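Local coordinates for exocyst complex component EXO70 (Saccharomyces cerevisiae, PDB 2B1E), which helps tether secretory vesicles to sites of exocytosis as a subunit of the exocyst, and takes part in assembling that complex, at residues F100-N105 / A156-F161; L525-Y530 / D553-V558. One frame throughout, in Å; residues are numbered along the deposited sequence.

Contact 1: residues F100-N105 / A156-F161; sequences FDPQIN and AFLEPF
The ring of F157 carries D101 on one face. D101 is the N-cap residue of helix 102-108, and F157 belongs to the loop that follows helix 136-155. D101 CB lies 4.0 Å from the centroid of the F157 ring, 25° off the ring normal, and makes a CH-pi contact. It is displaced toward the rim, nearest F157 CG. The backbone N of D101 lies over one face of the ring as well. F100 O comes in obliquely, 3.4 Å from F157 CD2. The D101 carboxylate is turned 37° from the ring plane and rests beside the root of the phenylalanine, with D101 OD2 3.3 Å from F157 CB.

D101 has CG anti to its own N (chi1 -176°). This places the carboxylate near Q103 N, from which OD1 accepts a weak and doubtful capping bond. The backbone gives another link across this first turn of the helix, from I104 N to D101 O.

Beside the F157 ring, L158 packs on P102 and Q103. Its two methyls divide the work. L158 CD1 packs on the proline ring, 4.1 Å from P102 CB, while CD2 turns to Q103. P102 also touches F157, crossing it at about a right angle with its CD near F157 CB. P102 and L158 are both buried, and A186 of helix 180-201 packs on both. The Q103 amide is engaged outside the contact: NE2 is hydrogen-bonded to S182 OG of helix 180-201. The CB of F100 points away from the loop, and its ring meets F112 edge-to-face. The contact of Q103 with the loop is made low on its side chain, where Q103 CB sits 3.7 Å from L158 CD2.

Contact 2: residues L525-Y530 / D553-V558; sequences LVMPMY and DELTTV
V526 meets L555 through CG1, 4.1 Å from L555 CD2. The two side chains cross at about a right angle.

M527 follows and reaches further across. Its CG is anti to the carbonyl carbon (chi1 -68°), and bends at the next two torsions curl the thioether. The M527 and L555 side chains run past each other in opposite directions, with M527 SD 3.9 Å from L555 CD2. M527 CE lies 3.4 Å from T556 OG1, a van der Waals contact. That hydroxyl is hydrogen-bonded to P552 O in its own helix.

P528 kinks the helix, since its N has no bond to the preceding turn. Y530 N still bonds to V526 O.

Y530 closes the sequence with its ring. L555 CD2 sits over one face, 3.8 Å from the Y530 centroid and 28° off the normal, in a CH-pi contact shifted toward CG. This one methyl therefore meets V526, M527 and Y530. Y530 OH is hydrogen-bonded to Y550 O, which anchors the far end of the ring.

The pair belongs to the Exo70 C-terminal family region, where antiparallel helices pack in a bundle. The local axes are 10.4 Å apart at 173°. Helix 483-504 adds F493, which meets both the Y530 ring and L555, and F497 on L555. Helix 440-473 also packs on helix 512-537, through W460 on V526 and T464 on M529.

Overall arrangement
Contacts 1 and 2 lie far apart in a long, mainly helical rod without strands. Their centres are 77 Å apart and their nearest atoms about 62 Å, on opposite sides of the chain's centre. Contact 2 is the more distal, with its centre 55 Å from the chain centre against 26 Å for contact 1. They follow in series along the chain: contact 1 closes before contact 2 begins. Helices such as 209-233, 268-299 and 364-391 come between them in sequence. Contact 1 is partly buried, whereas contact 2 is buried. No active site or ligand links the two. Both are local packing within one subunit of the tethering complex.

Contact 1: residues F100-N105 / A156-F161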
loop_
_atom_site.group_PDB
_atom_site.type_symbol
_atom_site.label_atom_id
_atom_site.label_comp_id
_atom_site.label_asym_id
_atom_site.label_seq_id
_atom_site.Cartn_x
_atom_site.Cartn_y
_atom_site.Cartn_z
ATOM N N PHE A 100 -4.741 5.181 32.018
ATOM C CA PHE A 100 -5.904 4.407 31.629
ATOM C C PHE A 100 -5.653 3.737 30.296
ATOM O O PHE A 100 -4.803 4.178 29.530
ATOM C CB PHE A 100 -7.127 5.323 31.535
ATOM C CG PHE A 100 -7.049 6.318 30.413
ATOM C CD1 PHE A 100 -7.333 5.934 29.100
ATOM C CD2 PHE A 100 -6.661 7.626 30.659
ATOM C CE1 PHE A 100 -7.228 6.839 28.054
ATOM C CE2 PHE A 100 -6.553 8.544 29.616
ATOM C CZ PHE A 100 -6.837 8.151 28.313
ATOM N N ASP A 101 -6.394 2.667 30.027
ATOM C CA ASP A 101 -6.258 1.950 28.769
ATOM C C ASP A 101 -7.081 2.705 27.729
ATOM O O ASP A 101 -8.307 2.741 27.801
ATOM C CB ASP A 101 -6.775 0.517 28.914
ATOM C CG ASP A 101 -6.570 -0.297 27.656
ATOM O OD1 ASP A 101 -6.907 0.209 26.567
ATOM O OD2 ASP A 101 -6.076 -1.440 27.751
ATOM N N PRO A 102 -6.409 3.325 26.746
ATOM C CA PRO A 102 -7.066 4.093 25.680
ATOM C C PRO A 102 -8.053 3.260 24.858
ATOM O O PRO A 102 -9.083 3.765 24.411
ATOM C CB PRO A 102 -5.893 4.578 24.826
ATOM C CG PRO A 102 -4.726 4.571 25.784
ATOM C CD PRO A 102 -4.951 3.297 26.543
ATOM N N GLN A 103 -7.724 1.986 24.664
ATOM C CA GLN A 103 -8.563 1.073 23.887
ATOM C C GLN A 103 -10.017 1.089 24.340
ATOM O O GLN A 103 -10.920 0.873 23.534
ATOM C CB GLN A 103 -8.014 -0.352 23.972
ATOM C CG GLN A 103 -8.737 -1.345 23.084
ATOM C CD GLN A 103 -8.808 -0.881 21.640
ATOM O OE1 GLN A 103 -9.828 -0.357 21.191
ATOM N NE2 GLN A 103 -7.718 -1.059 20.911
ATOM N N ILE A 104 -10.244 1.334 25.627
ATOM C CA ILE A 104 -11.603 1.387 26.157
ATOM C C ILE A 104 -12.312 2.615 25.593
ATOM O O ILE A 104 -13.399 2.512 25.023
ATOM C CB ILE A 104 -11.603 1.466 27.703
ATOM C CG1 ILE A 104 -11.080 0.149 28.286
ATOM C CG2 ILE A 104 -13.009 1.791 28.213
ATOM C CD1 ILE A 104 -10.864 0.175 29.778
ATOM N N ASN A 105 -11.685 3.777 25.749
ATOM C CA ASN A 105 -12.251 5.023 25.244
ATOM C C ASN A 105 -12.545 4.893 23.752
ATOM O O ASN A 105 -13.614 5.285 23.282
ATOM C CB ASN A 105 -11.275 6.174 25.485
ATOM C CG ASN A 105 -11.061 6.452 26.954
ATOM O OD1 ASN A 105 -11.746 7.289 27.547
ATOM N ND2 ASN A 105 -10.125 5.734 27.560
ATOM N N ALA A 156 1.125 2.240 27.374
ATOM C CA ALA A 156 1.659 0.958 27.816
ATOM C C ALA A 156 0.610 -0.141 27.670
ATOM O O ALA A 156 0.945 -1.306 27.477
ATOM C CB ALA A 156 2.112 1.059 29.268
ATOM N N PHE A 157 -0.661 0.239 27.765
ATOM C CA PHE A 157 -1.767 -0.704 27.644
ATOM C C PHE A 157 -1.926 -1.242 26.221
ATOM O O PHE A 157 -2.477 -2.326 26.019
ATOM C CB PHE A 157 -3.074 -0.033 28.079
ATOM C CG PHE A 157 -3.215 0.122 29.564
ATOM C CD1 PHE A 157 -3.531 -0.973 30.360
ATOM C CD2 PHE A 157 -3.025 1.359 30.171
ATOM C CE1 PHE A 157 -3.656 -0.836 31.742
ATOM C CE2 PHE A 157 -3.148 1.506 31.551
ATOM C CZ PHE A 157 -3.463 0.408 32.337
ATOM N N LEU A 158 -1.434 -0.486 25.243
ATOM C CA LEU A 158 -1.538 -0.875 23.838
ATOM C C LEU A 158 -0.241 -1.461 23.284
ATOM O O LEU A 158 -0.257 -2.202 22.302
ATOM C CB LEU A 158 -1.942 0.337 22.999
ATOM C CG LEU A 158 -3.188 1.097 23.454
ATOM C CD1 LEU A 158 -3.419 2.271 22.527
ATOM C CD2 LEU A 158 -4.395 0.175 23.456
ATOM N N GLU A 159 0.877 -1.114 23.913
ATOM C CA GLU A 159 2.195 -1.596 23.505
ATOM C C GLU A 159 2.221 -3.100 23.238
ATOM O O GLU A 159 2.759 -3.545 22.223
ATOM C CB GLU A 159 3.225 -1.245 24.583
ATOM C CG GLU A 159 4.582 -1.912 24.431
ATOM C CD GLU A 159 5.290 -1.519 23.155
ATOM O OE1 GLU A 159 5.174 -0.345 22.752
ATOM O OE2 GLU A 159 5.977 -2.378 22.564
ATOM N N PRO A 160 1.644 -3.904 24.150
ATOM C CA PRO A 160 1.614 -5.362 23.996
ATOM C C PRO A 160 1.029 -5.826 22.662
ATOM O O PRO A 160 1.713 -6.457 21.855
ATOM C CB PRO A 160 0.753 -5.811 25.175
ATOM C CG PRO A 160 1.072 -4.797 26.215
ATOM C CD PRO A 160 1.029 -3.510 25.431
ATOM N N PHE A 161 -0.242 -5.503 22.447
ATOM C CA PHE A 161 -0.963 -5.889 21.240
ATOM C C PHE A 161 -0.422 -5.271 19.950
ATOM O O PHE A 161 -1.015 -5.437 18.885
ATOM C CB PHE A 161 -2.439 -5.523 21.399
ATOM C CG PHE A 161 -3.061 -6.050 22.662
ATOM C CD1 PHE A 161 -3.371 -7.403 22.792
ATOM C CD2 PHE A 161 -3.333 -5.195 23.727
ATOM C CE1 PHE A 161 -3.945 -7.898 23.964
ATOM C CE2 PHE A 161 -3.907 -5.679 24.906
ATOM C CZ PHE A 161 -4.215 -7.034 25.023
#

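Contact 2: residues L525-Y530 / D553-V558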
loop_
_atom_site.group_PDB
_atom_site.type_symbol
_atom_site.label_atom_id
_atom_site.label_comp_id
_atom_site.label_asym_id
_atom_site.label_seq_id
_atom_site.Cartn_x
_atom_site.Cartn_y
_atom_site.Cartn_z
ATOM N N LEU A 525 -11.751 -18.729 -42.551
ATOM C CA LEU A 525 -10.504 -18.893 -43.275
ATOM C C LEU A 525 -10.554 -20.014 -44.310
ATOM O O LEU A 525 -10.145 -19.843 -45.456
ATOM C CB LEU A 525 -9.393 -19.158 -42.258
ATOM C CG LEU A 525 -7.919 -19.126 -42.639
ATOM C CD1 LEU A 525 -7.558 -17.793 -43.282
ATOM C CD2 LEU A 525 -7.108 -19.339 -41.366
ATOM N N VAL A 526 -11.073 -21.161 -43.902
ATOM C CA VAL A 526 -11.139 -22.318 -44.774
ATOM C C VAL A 526 -12.259 -22.375 -45.820
ATOM O O VAL A 526 -11.996 -22.648 -46.995
ATOM C CB VAL A 526 -11.228 -23.604 -43.928
ATOM C CG1 VAL A 526 -11.424 -24.807 -44.823
ATOM C CG2 VAL A 526 -9.970 -23.760 -43.100
ATOM N N MET A 527 -13.502 -22.115 -45.414
ATOM C CA MET A 527 -14.600 -22.259 -46.362
ATOM C C MET A 527 -14.653 -21.340 -47.580
ATOM O O MET A 527 -14.889 -21.814 -48.687
ATOM C CB MET A 527 -15.940 -22.255 -45.623
ATOM C CG MET A 527 -16.154 -23.505 -44.740
ATOM S SD MET A 527 -15.739 -25.101 -45.519
ATOM C CE MET A 527 -16.598 -24.945 -47.137
ATOM N N PRO A 528 -14.443 -20.026 -47.407
ATOM C CA PRO A 528 -14.504 -19.204 -48.621
ATOM C C PRO A 528 -13.497 -19.687 -49.669
ATOM O O PRO A 528 -13.824 -19.784 -50.850
ATOM C CB PRO A 528 -14.189 -17.799 -48.102
ATOM C CG PRO A 528 -14.811 -17.817 -46.722
ATOM C CD PRO A 528 -14.372 -19.183 -46.197
ATOM N N MET A 529 -12.283 -20.011 -49.232
ATOM C CA MET A 529 -11.260 -20.476 -50.161
ATOM C C MET A 529 -11.582 -21.822 -50.802
ATOM O O MET A 529 -11.410 -21.993 -52.006
ATOM C CB MET A 529 -9.893 -20.575 -49.476
ATOM C CG MET A 529 -8.779 -20.886 -50.465
ATOM S SD MET A 529 -7.148 -20.911 -49.737
ATOM C CE MET A 529 -6.919 -19.094 -49.415
ATOM N N TYR A 530 -12.031 -22.787 -50.006
ATOM C CA TYR A 530 -12.345 -24.091 -50.572
ATOM C C TYR A 530 -13.473 -24.034 -51.598
ATOM O O TYR A 530 -13.431 -24.742 -52.607
ATOM C CB TYR A 530 -12.694 -25.113 -49.478
ATOM C CG TYR A 530 -12.746 -26.517 -50.033
ATOM C CD1 TYR A 530 -11.579 -27.168 -50.437
ATOM C CD2 TYR A 530 -13.968 -27.156 -50.247
ATOM C CE1 TYR A 530 -11.625 -28.419 -51.052
ATOM C CE2 TYR A 530 -14.030 -28.406 -50.861
ATOM C CZ TYR A 530 -12.853 -29.028 -51.266
ATOM O OH TYR A 530 -12.905 -30.226 -51.926
ATOM N N ASP A 553 -20.023 -28.506 -49.081
ATOM C CA ASP A 553 -20.997 -28.834 -48.048
ATOM C C ASP A 553 -20.492 -29.954 -47.147
ATOM O O ASP A 553 -20.771 -29.968 -45.954
ATOM C CB ASP A 553 -22.343 -29.236 -48.667
ATOM C CG ASP A 553 -23.126 -28.044 -49.177
ATOM O OD1 ASP A 553 -22.750 -26.903 -48.829
ATOM O OD2 ASP A 553 -24.125 -28.245 -49.914
ATOM N N GLU A 554 -19.752 -30.900 -47.717
ATOM C CA GLU A 554 -19.227 -31.997 -46.914
ATOM C C GLU A 554 -18.132 -31.454 -46.006
ATOM O O GLU A 554 -18.047 -31.810 -44.830
ATOM C CB GLU A 554 -18.692 -33.108 -47.824
ATOM C CG GLU A 554 -19.797 -33.971 -48.392
ATOM C CD GLU A 554 -19.357 -34.855 -49.545
ATOM O OE1 GLU A 554 -20.145 -35.742 -49.924
ATOM O OE2 GLU A 554 -18.247 -34.666 -50.087
ATOM N N LEU A 555 -17.294 -30.581 -46.556
ATOM C CA LEU A 555 -16.217 -29.990 -45.787
ATOM C C LEU A 555 -16.833 -29.186 -44.653
ATOM O O LEU A 555 -16.368 -29.234 -43.523
ATOM C CB LEU A 555 -15.371 -29.074 -46.668
ATOM C CG LEU A 555 -13.968 -28.841 -46.106
ATOM C CD1 LEU A 555 -13.204 -30.163 -46.147
ATOM C CD2 LEU A 555 -13.238 -27.787 -46.922
ATOM N N THR A 556 -17.886 -28.438 -44.970
ATOM C CA THR A 556 -18.573 -27.630 -43.972
ATOM C C THR A 556 -19.026 -28.491 -42.790
ATOM O O THR A 556 -18.860 -28.110 -41.641
ATOM C CB THR A 556 -19.830 -26.919 -44.573
ATOM O OG1 THR A 556 -19.416 -25.944 -45.537
ATOM C CG2 THR A 556 -20.616 -26.216 -43.483
ATOM N N THR A 557 -19.599 -29.650 -43.082
ATOM C CA THR A 557 -20.089 -30.539 -42.033
ATOM C C THR A 557 -18.974 -30.977 -41.093
ATOM O O THR A 557 -19.153 -30.998 -39.871
ATOM C CB THR A 557 -20.783 -31.779 -42.651
ATOM O OG1 THR A 557 -21.852 -31.337 -43.494
ATOM C CG2 THR A 557 -21.359 -32.689 -41.566
ATOM N N VAL A 558 -17.820 -31.320 -41.659
ATOM C CA VAL A 558 -16.680 -31.739 -40.855
ATOM C C VAL A 558 -16.291 -30.616 -39.909
ATOM O O VAL A 558 -16.148 -30.819 -38.706
ATOM C CB VAL A 558 -15.469 -32.078 -41.740
ATOM C CG1 VAL A 558 -14.244 -32.313 -40.880
ATOM C CG2 VAL A 558 -15.781 -33.297 -42.572
#